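Local coordinates for importin subunit beta-1 (Saccharomyces cerevisiae, PDB 5OWU), which carries proteins into the nucleus together with importin alpha, the adaptor that recognises the classical nuclear localization signal in the cargo, at residues 13-18 with 54-59. Residues are numbered along the deposited sequence; the frame is centred on the assembly and turned at random.
Sequences SILSPD and KLEGRI
Ile14 reaches with the end of its longer branch to the first turn of helix 55-67. Ile14 CD1 meets Glu56 O at 3.7 Å and the CB of the same residue at 3.8 Å. CG1 sits between the backbone N and the carbonyl carbon (chi1 47°), and from there the branch runs out extended toward the helix. Ile14 CD1 also comes within 4.2 Å of Gly57 N. Gly57 has no side chain, and here the two backbones come nearest, with 7.8 Å between the CA atoms of Ile14 and Gly57. Ile14 also touches Leu60, one turn further along that helix.

Leu15 splits its two methyls between two partners. Leu15 CD1 packs on the aliphatic part of Lys54, 3.5 Å from Lys54 CD. A bend at chi3 (114°) keeps Lys54 CE near the same methyl. Leu15 CD2 stands above the plane of the Glu56 carboxylate, 3.6 Å from Glu56 OE1. With Leu15 cut back to an alanine, the methylenes of Lys54 and the end of Glu56 would probably lose their apolar neighbour and turn more freely. The contact is van der Waals and lies at the surface.

After Leu15 the chain turns away from helix 55-67. Ser16 OG accepts a bond from Asp18 N (3.3 Å), an ST turn, and Asp18 is the N-cap of helix 19-35. A polar tie lies close by: Glu11 OE2 accepts from Lys54 N. The end of helix 3-15 in HEAT 1 is set against the start of helix 55-67 in HEAT 2, the stacking of successive helical repeats that builds the alpha-solenoid of the importin beta family.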
loop_
_atom_site.group_PDB
_atom_site.type_symbol
_atom_site.label_atom_id
_atom_site.label_comp_id
_atom_site.label_asym_id
_atom_site.label_seq_id
_atom_site.Cartn_x
_atom_site.Cartn_y
_atom_site.Cartn_z
ATOM N N SER A 13 2.557 37.449 -2.755
ATOM C CA SER A 13 2.467 36.223 -1.979
ATOM C C SER A 13 3.509 35.205 -2.416
ATOM O O SER A 13 3.965 34.401 -1.591
ATOM C CB SER A 13 1.067 35.617 -2.104
ATOM O OG SER A 13 0.918 34.955 -3.351
ATOM N N ILE A 14 3.903 35.201 -3.688
ATOM C CA ILE A 14 4.871 34.201 -4.148
ATOM C C ILE A 14 6.202 34.776 -4.621
ATOM O O ILE A 14 7.171 34.011 -4.757
ATOM C CB ILE A 14 4.276 33.305 -5.255
ATOM C CG1 ILE A 14 3.568 34.149 -6.307
ATOM C CG2 ILE A 14 3.343 32.266 -4.636
ATOM C CD1 ILE A 14 3.243 33.378 -7.588
ATOM N N LEU A 15 6.309 36.075 -4.867
ATOM C CA LEU A 15 7.483 36.653 -5.510
ATOM C C LEU A 15 8.176 37.726 -4.683
ATOM O O LEU A 15 9.210 38.240 -5.118
ATOM C CB LEU A 15 7.100 37.252 -6.871
ATOM C CG LEU A 15 6.413 36.317 -7.871
ATOM C CD1 LEU A 15 5.947 37.093 -9.098
ATOM C CD2 LEU A 15 7.329 35.177 -8.282
ATOM N N SER A 16 7.653 38.087 -3.525
ATOM C CA SER A 16 8.311 39.126 -2.744
ATOM C C SER A 16 9.558 38.555 -2.078
ATOM O O SER A 16 9.493 37.473 -1.486
ATOM C CB SER A 16 7.380 39.691 -1.679
ATOM O OG SER A 16 8.028 40.722 -0.954
ATOM N N PRO A 17 10.705 39.240 -2.147
ATOM C CA PRO A 17 11.881 38.770 -1.390
ATOM C C PRO A 17 11.670 38.807 0.107
ATOM O O PRO A 17 12.427 38.167 0.849
ATOM C CB PRO A 17 12.994 39.744 -1.811
ATOM C CG PRO A 17 12.472 40.483 -2.995
ATOM C CD PRO A 17 10.986 40.486 -2.881
ATOM N N ASP A 18 10.667 39.541 0.569
ATOM C CA ASP A 18 10.420 39.761 1.985
ATOM C C ASP A 18 9.394 38.736 2.448
ATOM O O ASP A 18 8.208 38.840 2.120
ATOM C CB ASP A 18 9.938 41.192 2.210
ATOM C CG ASP A 18 9.790 41.539 3.673
ATOM O OD1 ASP A 18 9.594 40.614 4.489
ATOM O OD2 ASP A 18 9.869 42.741 4.003
ATOM N N LYS A 54 1.972 39.168 -14.007
ATOM C CA LYS A 54 2.993 38.150 -14.215
ATOM C C LYS A 54 2.353 36.771 -14.326
ATOM O O LYS A 54 1.357 36.473 -13.660
ATOM C CB LYS A 54 4.001 38.163 -13.070
ATOM C CG LYS A 54 4.817 39.445 -12.977
ATOM C CD LYS A 54 5.660 39.449 -11.714
ATOM C CE LYS A 54 7.144 39.389 -12.012
ATOM N NZ LYS A 54 7.702 40.742 -12.270
ATOM N N LEU A 55 2.950 35.923 -15.166
ATOM C CA LEU A 55 2.392 34.602 -15.436
ATOM C C LEU A 55 2.140 33.817 -14.157
ATOM O O LEU A 55 1.082 33.201 -13.988
ATOM C CB LEU A 55 3.329 33.809 -16.346
ATOM C CG LEU A 55 3.121 33.811 -17.856
ATOM C CD1 LEU A 55 3.933 32.660 -18.441
ATOM C CD2 LEU A 55 1.659 33.684 -18.252
ATOM N N GLU A 56 3.113 33.812 -13.248
ATOM C CA GLU A 56 2.972 32.997 -12.050
ATOM C C GLU A 56 1.819 33.470 -11.181
ATOM O O GLU A 56 1.178 32.654 -10.512
ATOM C CB GLU A 56 4.268 33.010 -11.254
ATOM C CG GLU A 56 5.363 32.205 -11.892
ATOM C CD GLU A 56 6.646 32.327 -11.129
ATOM O OE1 GLU A 56 6.640 32.022 -9.921
ATOM O OE2 GLU A 56 7.650 32.742 -11.737
ATOM N N GLY A 57 1.555 34.779 -11.163
ATOM C CA GLY A 57 0.414 35.289 -10.420
ATOM C C GLY A 57 -0.910 34.873 -11.027
ATOM O O GLY A 57 -1.872 34.605 -10.306
ATOM N N ARG A 58 -0.981 34.819 -12.361
ATOM C CA ARG A 58 -2.202 34.378 -13.034
ATOM C C ARG A 58 -2.461 32.895 -12.776
ATOM O O ARG A 58 -3.585 32.484 -12.430
ATOM C CB ARG A 58 -2.080 34.654 -14.534
ATOM C CG ARG A 58 -1.761 36.115 -14.885
ATOM C CD ARG A 58 -1.401 36.283 -16.356
ATOM N NE ARG A 58 -2.465 35.818 -17.236
ATOM C CZ ARG A 58 -2.393 35.792 -18.566
ATOM N NH1 ARG A 58 -1.303 36.211 -19.189
ATOM N NH2 ARG A 58 -3.417 35.339 -19.278
ATOM N N ILE A 59 -1.421 32.077 -12.945
ATOM C CA ILE A 59 -1.518 30.656 -12.625
ATOM C C ILE A 59 -1.930 30.474 -11.171
ATOM O O ILE A 59 -2.818 29.669 -10.852
ATOM C CB ILE A 59 -0.176 29.968 -12.943
ATOM C CG1 ILE A 59 0.083 30.012 -14.452
ATOM C CG2 ILE A 59 -0.155 28.522 -12.448
ATOM C CD1 ILE A 59 1.552 30.094 -14.835
#